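Local coordinates for monosaccharide ABC transporter substrate-binding protein, CUT2 family (PDB 4RU1), which probably captures sugars or related polyols for an ABC importer, and binds myo-inositol between its two lobes, at residues 83-95 with 106-118. Sequence-based numbering, arbitrary orientation. Where two conformers were deposited one is given.
Sequences TIPDPPALIPAIK and AFNAGIDQWKESG. With INS (1,2,3,4,5,6-hexahydroxy-cyclohexane), chain M.
Ile84 N donates to Ala109 O (2.8 Å, 145° at the hydrogen), tying together the loops that follow two neighbouring parallel strands, 79-82 and 104-107. With helix 87-99 between them, these strands form a beta-alpha-beta unit in one lobe of the periplasmic binding protein fold. The donor sits well above the carbonyl plane of Ala109. Ile84 and Gly110 come within 4.6 Å at their CA atoms. Gly110 has backbone angles that suit glycine, and its CA packs against Ile84 O.

Thr83 lays CG2 over one face of the Phe107 ring, 4.0 Å from the centroid, a CH-pi contact. Thr83 OG1 is hydrogen-bonded to His28 and Glu65. Ile84 CD1 touches both Ala106 CB, at 3.8 Å, and Trp114 CB. Further out, the Pro87 ring rests on the bent chain of Gln113, with CG 3.6 Å from Gln113 CD.

Asn108 carries the contact into the ligand pocket. With CG anti to the backbone N (chi1 -177°), its amide is carried out to myo-inositol, which it meets through OD1 and ND2. OD1 accepts from ligand O5 at 2.7 Å, and ND2 donates to ligand O6 at 2.9 Å. Glu256 also accepts from ND2, which is consistent with a fixed amide orientation. Replacing Asn108 by an alanine removes both ligand bonds and would probably leave O5, O6 and Glu256 OE1 each short of a partner.

At the far end, Ile91 and Ile94 pack on Ser117 CB. Ser117 OG donates to Trp114 O within its own turn, and Ile94 CG2 lies 3.4 Å from that OG.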
loop_
_atom_site.group_PDB
_atom_site.type_symbol
_atom_site.label_atom_id
_atom_site.label_comp_id
_atom_site.label_asym_id
_atom_site.label_seq_id
_atom_site.Cartn_x
_atom_site.Cartn_y
_atom_site.Cartn_z
ATOM N N THR A 83 -10.226 -3.199 -1.502
ATOM C CA THR A 83 -9.373 -1.989 -1.701
ATOM C C THR A 83 -10.063 -0.986 -2.645
ATOM O O THR A 83 -10.826 -1.401 -3.532
ATOM C CB THR A 83 -7.989 -2.358 -2.255
ATOM O OG1 THR A 83 -8.165 -2.821 -3.608
ATOM C CG2 THR A 83 -7.387 -3.441 -1.439
ATOM N N ILE A 84 -9.860 0.309 -2.465
ATOM C CA ILE A 84 -10.570 1.311 -3.246
ATOM C C ILE A 84 -9.549 2.317 -3.828
ATOM O O ILE A 84 -9.588 3.501 -3.559
ATOM C CB ILE A 84 -11.634 2.074 -2.437
ATOM C CG1 ILE A 84 -12.386 1.162 -1.488
ATOM C CG2 ILE A 84 -12.589 2.794 -3.382
ATOM C CD1 ILE A 84 -13.313 1.847 -0.548
ATOM N N PRO A 85 -8.723 1.862 -4.793
ATOM C CA PRO A 85 -7.794 2.763 -5.429
ATOM C C PRO A 85 -8.458 3.756 -6.380
ATOM O O PRO A 85 -7.921 4.770 -6.733
ATOM C CB PRO A 85 -6.838 1.819 -6.178
ATOM C CG PRO A 85 -7.709 0.622 -6.508
ATOM C CD PRO A 85 -8.491 0.466 -5.200
ATOM N N ASP A 86 -9.596 3.370 -6.958
ATOM C CA ASP A 86 -10.297 4.202 -7.965
ATOM C C ASP A 86 -11.742 4.316 -7.510
ATOM O O ASP A 86 -12.608 3.535 -7.931
ATOM C CB ASP A 86 -10.201 3.451 -9.301
ATOM C CG ASP A 86 -10.748 4.216 -10.490
ATOM O OD1 ASP A 86 -11.454 5.250 -10.325
ATOM O OD2 ASP A 86 -10.449 3.723 -11.599
ATOM N N PRO A 87 -12.067 5.258 -6.610
ATOM C CA PRO A 87 -13.411 5.375 -6.044
ATOM C C PRO A 87 -14.526 5.509 -7.100
ATOM O O PRO A 87 -15.488 4.748 -7.014
ATOM C CB PRO A 87 -13.294 6.579 -5.097
ATOM C CG PRO A 87 -11.804 6.541 -4.707
ATOM C CD PRO A 87 -11.128 6.202 -5.980
ATOM N N PRO A 88 -14.351 6.349 -8.155
ATOM C CA PRO A 88 -15.486 6.418 -9.119
ATOM C C PRO A 88 -15.873 5.055 -9.680
ATOM O O PRO A 88 -17.057 4.798 -9.959
ATOM C CB PRO A 88 -14.916 7.289 -10.254
ATOM C CG PRO A 88 -13.914 8.163 -9.557
ATOM C CD PRO A 88 -13.239 7.216 -8.596
ATOM N N ALA A 89 -14.857 4.208 -9.904
ATOM C CA ALA A 89 -15.071 2.920 -10.562
ATOM C C ALA A 89 -15.596 1.829 -9.634
ATOM O O ALA A 89 -16.149 0.803 -10.112
ATOM C CB ALA A 89 -13.787 2.472 -11.200
ATOM N N LEU A 90 -15.477 2.045 -8.313
ATOM C CA LEU A 90 -15.664 0.961 -7.331
ATOM C C LEU A 90 -16.734 1.225 -6.323
ATOM O O LEU A 90 -17.339 0.286 -5.838
ATOM C CB LEU A 90 -14.374 0.712 -6.559
ATOM C CG LEU A 90 -13.304 0.093 -7.454
ATOM C CD1 LEU A 90 -11.944 0.180 -6.768
ATOM C CD2 LEU A 90 -13.606 -1.335 -7.916
ATOM N N ILE A 91 -16.991 2.494 -5.985
ATOM C CA ILE A 91 -18.041 2.863 -5.022
ATOM C C ILE A 91 -19.442 2.318 -5.313
ATOM O O ILE A 91 -20.060 1.737 -4.444
ATOM C CB ILE A 91 -18.086 4.382 -4.682
ATOM C CG1 ILE A 91 -16.745 4.851 -4.063
ATOM C CG2 ILE A 91 -19.196 4.690 -3.708
ATOM C CD1 ILE A 91 -16.362 4.249 -2.750
ATOM N N PRO A 92 -19.870 2.398 -6.585
ATOM C CA PRO A 92 -21.227 1.865 -6.880
ATOM C C PRO A 92 -21.347 0.355 -6.550
ATOM O O PRO A 92 -22.331 -0.048 -5.932
ATOM C CB PRO A 92 -21.336 2.101 -8.382
ATOM C CG PRO A 92 -20.358 3.169 -8.744
ATOM C CD PRO A 92 -19.202 2.919 -7.791
ATOM N N ALA A 93 -20.324 -0.445 -6.888
ATOM C CA ALA A 93 -20.379 -1.873 -6.581
ATOM C C ALA A 93 -20.291 -2.102 -5.082
ATOM O O ALA A 93 -20.915 -2.997 -4.533
ATOM C CB ALA A 93 -19.254 -2.643 -7.291
ATOM N N ILE A 94 -19.539 -1.267 -4.375
ATOM C CA ILE A 94 -19.486 -1.428 -2.938
ATOM C C ILE A 94 -20.864 -1.121 -2.307
ATOM O O ILE A 94 -21.360 -1.923 -1.500
ATOM C CB ILE A 94 -18.317 -0.630 -2.265
ATOM C CG1 ILE A 94 -16.943 -1.085 -2.781
ATOM C CG2 ILE A 94 -18.433 -0.737 -0.767
ATOM C CD1 ILE A 94 -15.785 -0.177 -2.514
ATOM N N LYS A 95 -21.489 -0.022 -2.778
ATOM C CA LYS A 95 -22.849 0.301 -2.313
ATOM C C LYS A 95 -23.813 -0.810 -2.591
ATOM O O LYS A 95 -24.652 -1.128 -1.747
ATOM C CB LYS A 95 -23.350 1.545 -2.973
ATOM C CG LYS A 95 -22.611 2.760 -2.420
ATOM C CD LYS A 95 -23.163 4.022 -3.074
ATOM C CE LYS A 95 -22.575 5.288 -2.466
ATOM N NZ LYS A 95 -22.726 6.515 -3.313
ATOM N N ALA A 106 -13.027 -1.935 4.240
ATOM C CA ALA A 106 -12.095 -1.415 3.222
ATOM C C ALA A 106 -10.695 -1.397 3.797
ATOM O O ALA A 106 -10.521 -1.360 5.022
ATOM C CB ALA A 106 -12.519 -0.094 2.658
ATOM N N PHE A 107 -9.690 -1.532 2.964
ATOM C CA PHE A 107 -8.361 -1.535 3.470
ATOM C C PHE A 107 -7.400 -1.112 2.355
ATOM O O PHE A 107 -7.745 -1.119 1.152
ATOM C CB PHE A 107 -7.959 -2.895 4.109
ATOM C CG PHE A 107 -7.738 -3.992 3.107
ATOM C CD1 PHE A 107 -8.791 -4.646 2.499
ATOM C CD2 PHE A 107 -6.450 -4.428 2.864
ATOM C CE1 PHE A 107 -8.578 -5.661 1.553
ATOM C CE2 PHE A 107 -6.229 -5.412 1.905
ATOM C CZ PHE A 107 -7.275 -6.047 1.308
ATOM N N ASN A 108 -6.220 -0.644 2.765
ATOM C CA ASN A 108 -5.066 -0.348 1.944
ATOM C C ASN A 108 -5.220 0.922 1.049
ATOM O O ASN A 108 -4.327 1.776 1.069
ATOM C CB ASN A 108 -4.647 -1.474 1.062
ATOM C CG ASN A 108 -3.413 -1.137 0.282
ATOM O OD1 ASN A 108 -3.511 -0.799 -0.903
ATOM N ND2 ASN A 108 -2.265 -1.175 0.892
ATOM N N ALA A 109 -6.310 1.027 0.287
ATOM C CA ALA A 109 -6.562 2.182 -0.541
ATOM C C ALA A 109 -7.960 2.654 -0.361
ATOM O O ALA A 109 -8.861 1.850 -0.354
ATOM C CB ALA A 109 -6.312 1.878 -1.976
ATOM N N GLY A 110 -8.143 3.977 -0.369
ATOM C CA GLY A 110 -9.448 4.645 -0.290
ATOM C C GLY A 110 -9.807 5.213 1.075
ATOM O O GLY A 110 -10.965 5.227 1.415
ATOM N N ILE A 111 -8.837 5.662 1.857
ATOM C CA ILE A 111 -9.094 6.091 3.217
ATOM C C ILE A 111 -10.110 7.287 3.241
ATOM O O ILE A 111 -10.864 7.392 4.170
ATOM C CB ILE A 111 -7.783 6.459 3.956
ATOM C CG1 ILE A 111 -8.058 6.679 5.455
ATOM C CG2 ILE A 111 -7.135 7.748 3.359
ATOM C CD1 ILE A 111 -6.801 6.808 6.273
ATOM N N ASP A 112 -10.101 8.138 2.204
ATOM C CA ASP A 112 -11.016 9.301 2.085
ATOM C C ASP A 112 -12.441 8.953 1.577
ATOM O O ASP A 112 -13.379 9.770 1.658
ATOM C CB ASP A 112 -10.396 10.329 1.108
ATOM C CG ASP A 112 -8.959 10.742 1.476
ATOM O OD1 ASP A 112 -8.667 10.996 2.674
ATOM O OD2 ASP A 112 -8.126 10.844 0.533
ATOM N N GLN A 113 -12.613 7.755 1.036
ATOM C CA GLN A 113 -13.862 7.374 0.351
ATOM C C GLN A 113 -14.625 6.181 0.925
ATOM O O GLN A 113 -15.715 5.843 0.452
ATOM C CB GLN A 113 -13.526 7.088 -1.099
ATOM C CG GLN A 113 -13.005 8.298 -1.826
ATOM C CD GLN A 113 -11.515 8.494 -1.754
ATOM O OE1 GLN A 113 -10.737 7.566 -1.403
ATOM N NE2 GLN A 113 -11.088 9.685 -2.108
ATOM N N TRP A 114 -14.074 5.468 1.905
ATOM C CA TRP A 114 -14.730 4.233 2.337
ATOM C C TRP A 114 -16.030 4.544 3.061
ATOM O O TRP A 114 -16.990 3.808 2.922
ATOM C CB TRP A 114 -13.824 3.354 3.245
ATOM C CG TRP A 114 -13.439 4.009 4.495
ATOM C CD1 TRP A 114 -12.412 4.829 4.670
ATOM C CD2 TRP A 114 -14.156 3.972 5.749
ATOM N NE1 TRP A 114 -12.410 5.321 5.949
ATOM C CE2 TRP A 114 -13.442 4.748 6.659
ATOM C CE3 TRP A 114 -15.245 3.234 6.220
ATOM C CZ2 TRP A 114 -13.889 4.933 7.965
ATOM C CZ3 TRP A 114 -15.687 3.445 7.471
ATOM C CH2 TRP A 114 -15.008 4.257 8.348
ATOM N N LYS A 115 -16.106 5.578 3.849
ATOM C CA LYS A 115 -17.276 5.779 4.696
ATOM C C LYS A 115 -18.504 6.070 3.891
ATOM O O LYS A 115 -19.578 5.441 4.178
ATOM C CB LYS A 115 -16.996 6.919 5.676
ATOM C CG LYS A 115 -17.806 6.827 6.915
ATOM C CD LYS A 115 -17.329 7.845 7.914
ATOM C CE LYS A 115 -18.284 7.807 9.092
ATOM N NZ LYS A 115 -17.779 8.694 10.173
ATOM N N GLU A 116 -18.372 6.850 2.825
ATOM C CA GLU A 116 -19.526 7.166 1.936
ATOM C C GLU A 116 -20.115 5.897 1.324
ATOM O O GLU A 116 -21.295 5.888 0.987
ATOM C CB GLU A 116 -19.138 8.074 0.752
ATOM C CG GLU A 116 -18.181 9.260 0.905
ATOM C CD GLU A 116 -17.087 9.310 -0.187
ATOM O OE1 GLU A 116 -17.113 8.482 -1.122
ATOM O OE2 GLU A 116 -16.172 10.170 -0.119
ATOM N N SER A 117 -19.260 4.902 1.087
ATOM C CA SER A 117 -19.641 3.666 0.426
ATOM C C SER A 117 -20.547 2.778 1.283
ATOM O O SER A 117 -21.234 1.881 0.752
ATOM C CB SER A 117 -18.417 2.845 -0.045
ATOM O OG SER A 117 -17.833 2.117 1.035
ATOM N N GLY A 118 -20.602 3.038 2.602
ATOM C CA GLY A 118 -21.273 2.116 3.564
ATOM C C GLY A 118 -20.393 1.034 4.166
ATOM O O GLY A 118 -20.831 0.247 4.937
HETATM C C1 INS M . 1.851 -0.131 -1.688
HETATM C C2 INS M . 2.543 -0.456 -3.003
HETATM C C3 INS M . 1.647 -1.384 -3.824
HETATM C C4 INS M . 0.232 -0.872 -3.973
HETATM C C5 INS M . -0.418 -0.630 -2.648
HETATM C C6 INS M . 0.383 0.285 -1.762
HETATM O O1 INS M . 2.601 0.791 -0.882
HETATM O O2 INS M . 2.626 0.789 -3.717
HETATM O O3 INS M . 2.270 -1.480 -5.120
HETATM O O4 INS M . -0.569 -1.794 -4.755
HETATM O O5 INS M . -1.723 -0.022 -2.775
HETATM O O6 INS M . -0.213 0.396 -0.436
#